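Local coordinates for KP6 killer toxin subunit beta (Ustilago maydis virus P6, PDB 4GVB), which forms one half of a secreted, virally encoded antifungal toxin that, together with the alpha subunit, kills sensitive fungal cells, at residues P6-C11 and D43-A48; V12-G17 and Y67-T72; G18-A23 and G37-K42. One frame throughout, in Å; residues are numbered along the deposited sequence.

Contact 1. Residues P6-C11 and D43-A48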
# COMPACT_ATOMS: atom_id res chain seq x y z
N PRO B 6 3.45 -15.87 18.67
CA PRO B 6 3.24 -14.58 18.01
C PRO B 6 4.53 -14.02 17.42
O PRO B 6 5.60 -14.14 18.01
CB PRO B 6 2.72 -13.69 19.15
CG PRO B 6 2.21 -14.66 20.20
CD PRO B 6 3.15 -15.82 20.11
N VAL B 7 4.40 -13.41 16.24
CA VAL B 7 5.53 -12.82 15.54
C VAL B 7 5.32 -11.32 15.40
O VAL B 7 4.17 -10.84 15.45
CB VAL B 7 5.70 -13.47 14.13
CG1 VAL B 7 4.57 -13.03 13.22
CG2 VAL B 7 7.03 -13.11 13.52
N MET B 8 6.40 -10.56 15.27
CA MET B 8 6.30 -9.14 14.94
C MET B 8 7.14 -8.89 13.68
O MET B 8 8.22 -9.43 13.54
CB MET B 8 6.75 -8.25 16.11
CG MET B 8 8.20 -8.44 16.53
SD MET B 8 8.60 -7.57 18.07
CE MET B 8 10.37 -7.76 18.09
N CYS B 9 6.62 -8.07 12.77
CA CYS B 9 7.23 -7.92 11.46
C CYS B 9 7.28 -6.48 10.98
O CYS B 9 6.43 -5.66 11.34
CB CYS B 9 6.47 -8.75 10.42
SG CYS B 9 6.35 -10.53 10.72
N GLN B 10 8.28 -6.20 10.16
CA GLN B 10 8.40 -4.94 9.43
C GLN B 10 8.42 -5.29 7.95
O GLN B 10 8.94 -6.33 7.56
CB GLN B 10 9.73 -4.25 9.74
CG GLN B 10 10.05 -3.99 11.21
CD GLN B 10 11.43 -3.37 11.35
OE1 GLN B 10 11.63 -2.44 12.14
NE2 GLN B 10 12.38 -3.87 10.58
N CYS B 11 7.86 -4.41 7.12
CA CYS B 11 8.14 -4.43 5.68
C CYS B 11 9.46 -3.72 5.46
O CYS B 11 9.72 -2.69 6.08
CB CYS B 11 7.02 -3.71 4.92
SG CYS B 11 5.40 -4.48 5.12
N ASP B 43 9.69 1.88 16.67
CA ASP B 43 10.50 0.76 16.19
C ASP B 43 9.97 0.17 14.88
O ASP B 43 10.62 -0.69 14.28
CB ASP B 43 10.62 -0.33 17.25
CG ASP B 43 9.27 -0.89 17.65
OD1 ASP B 43 8.41 -1.09 16.77
OD2 ASP B 43 9.08 -1.12 18.86
N GLY B 44 8.78 0.59 14.46
CA GLY B 44 8.26 0.28 13.14
C GLY B 44 7.74 -1.13 12.94
O GLY B 44 7.55 -1.57 11.80
N PHE B 45 7.49 -1.85 14.03
CA PHE B 45 6.96 -3.21 13.91
C PHE B 45 5.46 -3.25 14.00
O PHE B 45 4.85 -2.41 14.66
CB PHE B 45 7.55 -4.12 14.98
CG PHE B 45 8.91 -4.65 14.65
CD1 PHE B 45 10.05 -3.96 15.03
CD2 PHE B 45 9.06 -5.84 13.97
CE1 PHE B 45 11.30 -4.45 14.72
CE2 PHE B 45 10.31 -6.34 13.66
CZ PHE B 45 11.43 -5.64 14.03
N CYS B 46 4.86 -4.23 13.33
CA CYS B 46 3.46 -4.57 13.50
C CYS B 46 3.38 -5.77 14.45
O CYS B 46 4.08 -6.77 14.26
CB CYS B 46 2.85 -4.92 12.14
SG CYS B 46 1.17 -5.52 12.15
N ARG B 47 2.54 -5.67 15.46
CA ARG B 47 2.38 -6.74 16.43
C ARG B 47 0.94 -7.22 16.50
O ARG B 47 0.02 -6.48 16.15
CB ARG B 47 2.84 -6.27 17.81
CG ARG B 47 4.31 -5.90 17.89
CD ARG B 47 4.59 -5.19 19.21
NE ARG B 47 6.02 -5.10 19.49
CZ ARG B 47 6.81 -4.14 19.04
NH1 ARG B 47 6.32 -3.17 18.27
NH2 ARG B 47 8.10 -4.14 19.36
N ALA B 48 0.74 -8.46 16.95
CA ALA B 48 -0.59 -8.98 17.20
C ALA B 48 -1.23 -8.22 18.36
O ALA B 48 -0.55 -7.84 19.31
CB ALA B 48 -0.53 -10.46 17.51
O HOH W 1 2.93 -10.00 17.83
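Strand 7-13 meets the short strand 46-47 through a single antiparallel bridge, in which Cys9 and Cys46 form a hydrogen-bonded pair. Cys46 N bonds to Cys9 O at 2.9 Å, and Cys9 N returns a longer bond of 3.2 Å to Cys46 O. Two residues farther on, a water links the strands: it donates to Val7 O and accepts from Ala48 N. The bridge is also a junction of disulfides, since Cys9 is bonded to Cys74 of the neighbouring strand 70-76 and Cys46 to Cys29 at the end of helix 22-29; Phe60 of helix 57-67 packs against both bridge cysteines.

The Phe45 ring carries the side-chain packing, sandwiched between Gln10 and Met8. Gln10 lays its extended chain across one face, with CG 3.4 Å from the ring centroid and only 10° off the normal, a CH-pi contact; its terminal amide stacks over the ring, the two planes 18° apart. Backbone atoms of Met8 and Cys9 lie at the ring edge. Met8 CG touches Phe45 CD2 at 3.7 Å, and the Met8 sulfur stands over the opposite face, 4.7 Å from the centroid, a distant Met-aromatic contact. With CG lodged between backbone N and carbonyl carbon (chi1 61°), the Met8 chain runs alongside that of Arg47, and SD comes within 3.7 Å of Arg47 NH2.

Asp43 ties the turn before the strand to this arginine. Its OD1 accepts from Phe45 N at 3.0 Å, closing an Asx turn, while OD2 receives Arg47 NH2 at 3.2 Å in a salt bridge, approached from above the carboxylate plane.

Contact 2. Residues V12-G17 and Y67-T72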
# COMPACT_ATOMS: atom_id res chain seq x y z
N VAL B 12 10.30 -4.26 4.58
CA VAL B 12 11.62 -3.69 4.35
C VAL B 12 11.93 -3.65 2.85
O VAL B 12 11.38 -4.43 2.07
CB VAL B 12 12.72 -4.51 5.07
CG1 VAL B 12 12.50 -4.47 6.58
CG2 VAL B 12 12.73 -5.96 4.58
N ASP B 13 12.83 -2.75 2.47
CA ASP B 13 13.22 -2.62 1.08
C ASP B 13 14.00 -3.86 0.63
O ASP B 13 14.74 -4.47 1.41
CB ASP B 13 14.06 -1.36 0.88
CG ASP B 13 13.89 -0.78 -0.51
OD1 ASP B 13 13.27 -1.46 -1.36
OD2 ASP B 13 14.36 0.35 -0.75
N THR B 14 13.82 -4.22 -0.63
CA THR B 14 14.50 -5.38 -1.17
C THR B 14 15.89 -4.97 -1.67
O THR B 14 16.49 -5.68 -2.47
CB THR B 14 13.68 -6.01 -2.32
OG1 THR B 14 13.44 -5.03 -3.33
CG2 THR B 14 12.34 -6.50 -1.80
N THR B 15 16.38 -3.83 -1.20
CA THR B 15 17.71 -3.34 -1.58
C THR B 15 18.57 -3.06 -0.36
O THR B 15 18.67 -3.88 0.56
CB THR B 15 17.63 -2.03 -2.44
OG1 THR B 15 17.11 -0.96 -1.65
CG2 THR B 15 16.78 -2.24 -3.69
N ASN B 16 19.19 -1.88 -0.35
CA ASN B 16 20.14 -1.46 0.69
C ASN B 16 19.88 -2.01 2.10
O ASN B 16 19.14 -1.40 2.89
CB ASN B 16 20.27 0.07 0.73
CG ASN B 16 18.93 0.78 0.65
OD1 ASN B 16 18.45 1.11 -0.44
ND2 ASN B 16 18.31 1.03 1.80
N GLY B 17 20.51 -3.14 2.42
CA GLY B 17 20.37 -3.78 3.72
C GLY B 17 18.94 -4.18 4.05
O GLY B 17 18.70 -4.97 4.97
N TYR B 67 1.59 -3.91 -1.12
CA TYR B 67 1.74 -2.45 -1.05
C TYR B 67 3.01 -1.88 -1.64
O TYR B 67 3.06 -0.70 -1.96
CB TYR B 67 1.48 -1.93 0.37
CG TYR B 67 0.03 -2.06 0.76
CD1 TYR B 67 -0.90 -1.11 0.35
CD2 TYR B 67 -0.42 -3.15 1.49
CE1 TYR B 67 -2.23 -1.24 0.66
CE2 TYR B 67 -1.75 -3.28 1.82
CZ TYR B 67 -2.65 -2.32 1.40
OH TYR B 67 -3.98 -2.45 1.72
N SER B 68 4.04 -2.71 -1.78
CA SER B 68 5.33 -2.25 -2.27
C SER B 68 6.19 -3.43 -2.73
O SER B 68 5.90 -4.58 -2.41
CB SER B 68 6.06 -1.49 -1.16
OG SER B 68 7.16 -0.74 -1.67
N HIS B 69 7.26 -3.15 -3.47
CA HIS B 69 8.20 -4.22 -3.75
C HIS B 69 9.06 -4.40 -2.51
O HIS B 69 10.16 -3.84 -2.40
CB HIS B 69 9.09 -3.94 -4.95
CG HIS B 69 9.97 -5.10 -5.32
ND1 HIS B 69 9.47 -6.29 -5.81
CD2 HIS B 69 11.31 -5.27 -5.24
CE1 HIS B 69 10.46 -7.13 -6.03
NE2 HIS B 69 11.59 -6.54 -5.69
N ALA B 70 8.54 -5.16 -1.56
CA ALA B 70 9.16 -5.24 -0.25
C ALA B 70 9.34 -6.67 0.21
O ALA B 70 8.66 -7.59 -0.24
CB ALA B 70 8.32 -4.46 0.77
N GLY B 71 10.29 -6.85 1.12
CA GLY B 71 10.44 -8.12 1.80
C GLY B 71 9.98 -7.88 3.22
O GLY B 71 9.44 -6.82 3.53
N THR B 72 10.22 -8.86 4.09
CA THR B 72 9.78 -8.72 5.45
C THR B 72 10.87 -9.19 6.39
O THR B 72 11.60 -10.12 6.08
CB THR B 72 8.52 -9.56 5.73
OG1 THR B 72 8.83 -10.95 5.56
CG2 THR B 72 7.37 -9.14 4.79
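Val12 and Gly71 face each other as an antiparallel hydrogen-bonded pair, their CA atoms 5.2 Å apart, near one end of the two-stranded sheet made by strands 7-13 and 70-76. Gly71 N bonds to Val12 O at 2.8 Å, and Val12 N to Gly71 O at 2.9 Å.

Val12 and Thr14 both rest methyl groups on the Gly71 backbone. Val12 places CG2 between its own N and carbonyl carbon (chi1 -62°), and that methyl lies 3.6 Å from Gly71 O. Thr14 leans over the same backbone from farther along: its CG2 is 3.6 Å from Gly71 N and close to the carbonyl of His69. The Thr14 and His69 side chains cross at about a right angle. Ala70 CB, on the other strand, sits 3.3 Å from Val12 O.

His69 is the centre of an inverse gamma turn that brings the chain from helix 57-67 into strand 70-76. The imidazole of His69 also meets the ring of His21 of the alpha subunit, with their planes at about 70°, and Ser68 OG is hydrogen-bonded to Leu68 O of that subunit. The hydrogen bonds across the contact come from the backbone pair, and the side chains add mainly methyl packing; Ser68 OG and the His69 ring turn to the alpha subunit, consistent with two chains held together without a covalent link.

Contact 3. Residues G18-A23 and G37-K42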
# COMPACT_ATOMS: atom_id res chain seq x y z
N GLY B 18 18.00 -3.64 3.28
CA GLY B 18 16.60 -3.85 3.55
C GLY B 18 16.16 -2.94 4.68
O GLY B 18 15.83 -3.41 5.78
N VAL B 19 16.14 -1.64 4.42
CA VAL B 19 15.74 -0.67 5.44
C VAL B 19 14.22 -0.76 5.69
O VAL B 19 13.47 -1.20 4.82
CB VAL B 19 16.19 0.76 5.08
CG1 VAL B 19 15.40 1.30 3.89
CG2 VAL B 19 16.08 1.67 6.28
N ARG B 20 13.79 -0.37 6.89
CA ARG B 20 12.36 -0.31 7.25
C ARG B 20 11.62 0.58 6.26
O ARG B 20 12.09 1.66 5.95
CB ARG B 20 12.19 0.36 8.60
CG ARG B 20 12.80 -0.33 9.77
CD ARG B 20 12.95 0.66 10.93
NE ARG B 20 11.72 1.42 11.18
CZ ARG B 20 11.56 2.26 12.19
NH1 ARG B 20 12.55 2.45 13.04
NH2 ARG B 20 10.42 2.92 12.37
N LEU B 21 10.45 0.13 5.79
CA LEU B 21 9.59 1.00 4.97
C LEU B 21 8.33 1.22 5.77
O LEU B 21 7.39 0.43 5.69
CB LEU B 21 9.25 0.33 3.64
CG LEU B 21 10.39 0.01 2.67
CD1 LEU B 21 9.88 -0.74 1.42
CD2 LEU B 21 11.13 1.26 2.30
N ASP B 22 8.32 2.27 6.58
CA ASP B 22 7.30 2.42 7.61
C ASP B 22 5.86 2.51 7.09
O ASP B 22 4.97 1.85 7.61
CB ASP B 22 7.65 3.59 8.55
CG ASP B 22 8.90 3.32 9.40
OD1 ASP B 22 9.28 2.14 9.59
OD2 ASP B 22 9.50 4.30 9.89
N ALA B 23 5.63 3.30 6.06
CA ALA B 23 4.28 3.47 5.54
C ALA B 23 3.75 2.17 4.94
O ALA B 23 2.54 1.88 4.97
CB ALA B 23 4.25 4.59 4.53
N GLY B 37 -3.32 -5.83 13.03
CA GLY B 37 -2.53 -5.79 14.25
C GLY B 37 -2.32 -4.35 14.66
O GLY B 37 -3.00 -3.46 14.16
N TYR B 38 -1.39 -4.09 15.57
CA TYR B 38 -1.10 -2.70 15.87
C TYR B 38 0.33 -2.32 15.53
O TYR B 38 1.25 -3.14 15.62
CB TYR B 38 -1.45 -2.32 17.31
CG TYR B 38 -0.50 -2.87 18.34
CD1 TYR B 38 0.52 -2.08 18.86
CD2 TYR B 38 -0.62 -4.17 18.79
CE1 TYR B 38 1.41 -2.57 19.81
CE2 TYR B 38 0.25 -4.69 19.75
CZ TYR B 38 1.27 -3.87 20.25
OH TYR B 38 2.14 -4.37 21.19
N TYR B 39 0.50 -1.06 15.13
CA TYR B 39 1.77 -0.56 14.63
C TYR B 39 2.46 0.34 15.64
O TYR B 39 1.83 1.23 16.20
CB TYR B 39 1.54 0.22 13.34
CG TYR B 39 2.81 0.82 12.80
CD1 TYR B 39 3.72 0.02 12.13
CD2 TYR B 39 3.10 2.16 12.97
CE1 TYR B 39 4.90 0.55 11.64
CE2 TYR B 39 4.28 2.70 12.48
CZ TYR B 39 5.17 1.88 11.81
OH TYR B 39 6.34 2.38 11.31
N THR B 40 3.75 0.12 15.87
CA THR B 40 4.49 0.93 16.83
C THR B 40 5.42 1.91 16.14
O THR B 40 6.42 1.52 15.54
CB THR B 40 5.31 0.05 17.79
OG1 THR B 40 4.43 -0.87 18.45
CG2 THR B 40 6.04 0.91 18.81
N GLU B 41 5.09 3.19 16.23
CA GLU B 41 5.80 4.22 15.48
C GLU B 41 7.33 4.23 15.66
O GLU B 41 8.06 4.38 14.68
CB GLU B 41 5.20 5.61 15.77
CG GLU B 41 5.62 6.69 14.78
CD GLU B 41 5.06 8.07 15.12
OE1 GLU B 41 5.78 8.85 15.81
OE2 GLU B 41 3.92 8.39 14.70
N LYS B 42 7.82 4.07 16.88
CA LYS B 42 9.25 4.24 17.13
C LYS B 42 10.15 3.13 16.58
O LYS B 42 11.24 3.41 16.07
CB LYS B 42 9.56 4.51 18.62
CG LYS B 42 8.92 3.54 19.62
CD LYS B 42 9.22 3.97 21.06
CE LYS B 42 8.55 3.05 22.09
NZ LYS B 42 7.06 3.26 22.15
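Asp22 and Tyr39 set their side chains at about a right angle, the carboxylate and phenol planes 63° apart. The phenol oxygen makes the approach: Tyr39 OH lies 3.3 Å from Asp22 CB and equally near CG, so it rests against the CB-CG stem of the aspartate. Tyr39 reaches this position because its CG is anti to the backbone N (chi1 178°), which carries the ring from strand 38-39 toward the start of helix 22-29.

Arg20 comes to the same place from the turn ahead of the helix. Its chain bends at chi3 (48°) and brings the guanidinium round to the Asp22 carboxylate two residues on. Arg20 NE gives a 3.0 Å hydrogen bond to Asp22 OD1, almost in the guanidinium plane and on the syn lone pair, and Arg20 NH2 forms a salt bridge to Asp22 OD2, also at 3.0 Å. Held by two of its nitrogens, the guanidinium is fixed in rotation and turns its edge toward Tyr39 OH and the carbonyl of Glu41, whose O is 3.6 Å from Arg20 NH2. Beyond them Arg20 NH1 makes a weak hydrogen bond of 3.4 Å to Lys42 O. The arginine thus spans the contact, with its carboxylate partner on the helix side and backbone carbonyls across from it. The nearby positive charge would be expected to favour the ionised form of Asp22.

This is a small contact at the protein surface, where Leu21 occupies the N-cap position of helix 22-29 and the Tyr39 ring continues along that helix onto Thr25 and Arg26. Behind Tyr39, the chain of strand 38-39 pairs with strand 46-47 through the backbone bond between Tyr38 and Arg47, while Leu21 bonds back to Cys11 of strand 7-13.

In the fold
Strand 7-13 joins contacts 1 and 2, whose centres lie 15 Å apart: it pairs with strand 70-76 along its length; contact 2 is the far end of that pairing, and contact 1 adds 43-48 to its first part. Along the chain their segments alternate, so the strand is held by the middle of the chain and by its C-terminal part. Contact 3, about 7 Å from the centre of contact 1 and 12 Å from that of contact 2, falls within the chain span that each of them encloses. It shares the 38-39/46-47 hairpin with contact 1. Contact 1 is buried near the chain centre, while contacts 2 and 3 lie farther out and both reach the alpha subunit.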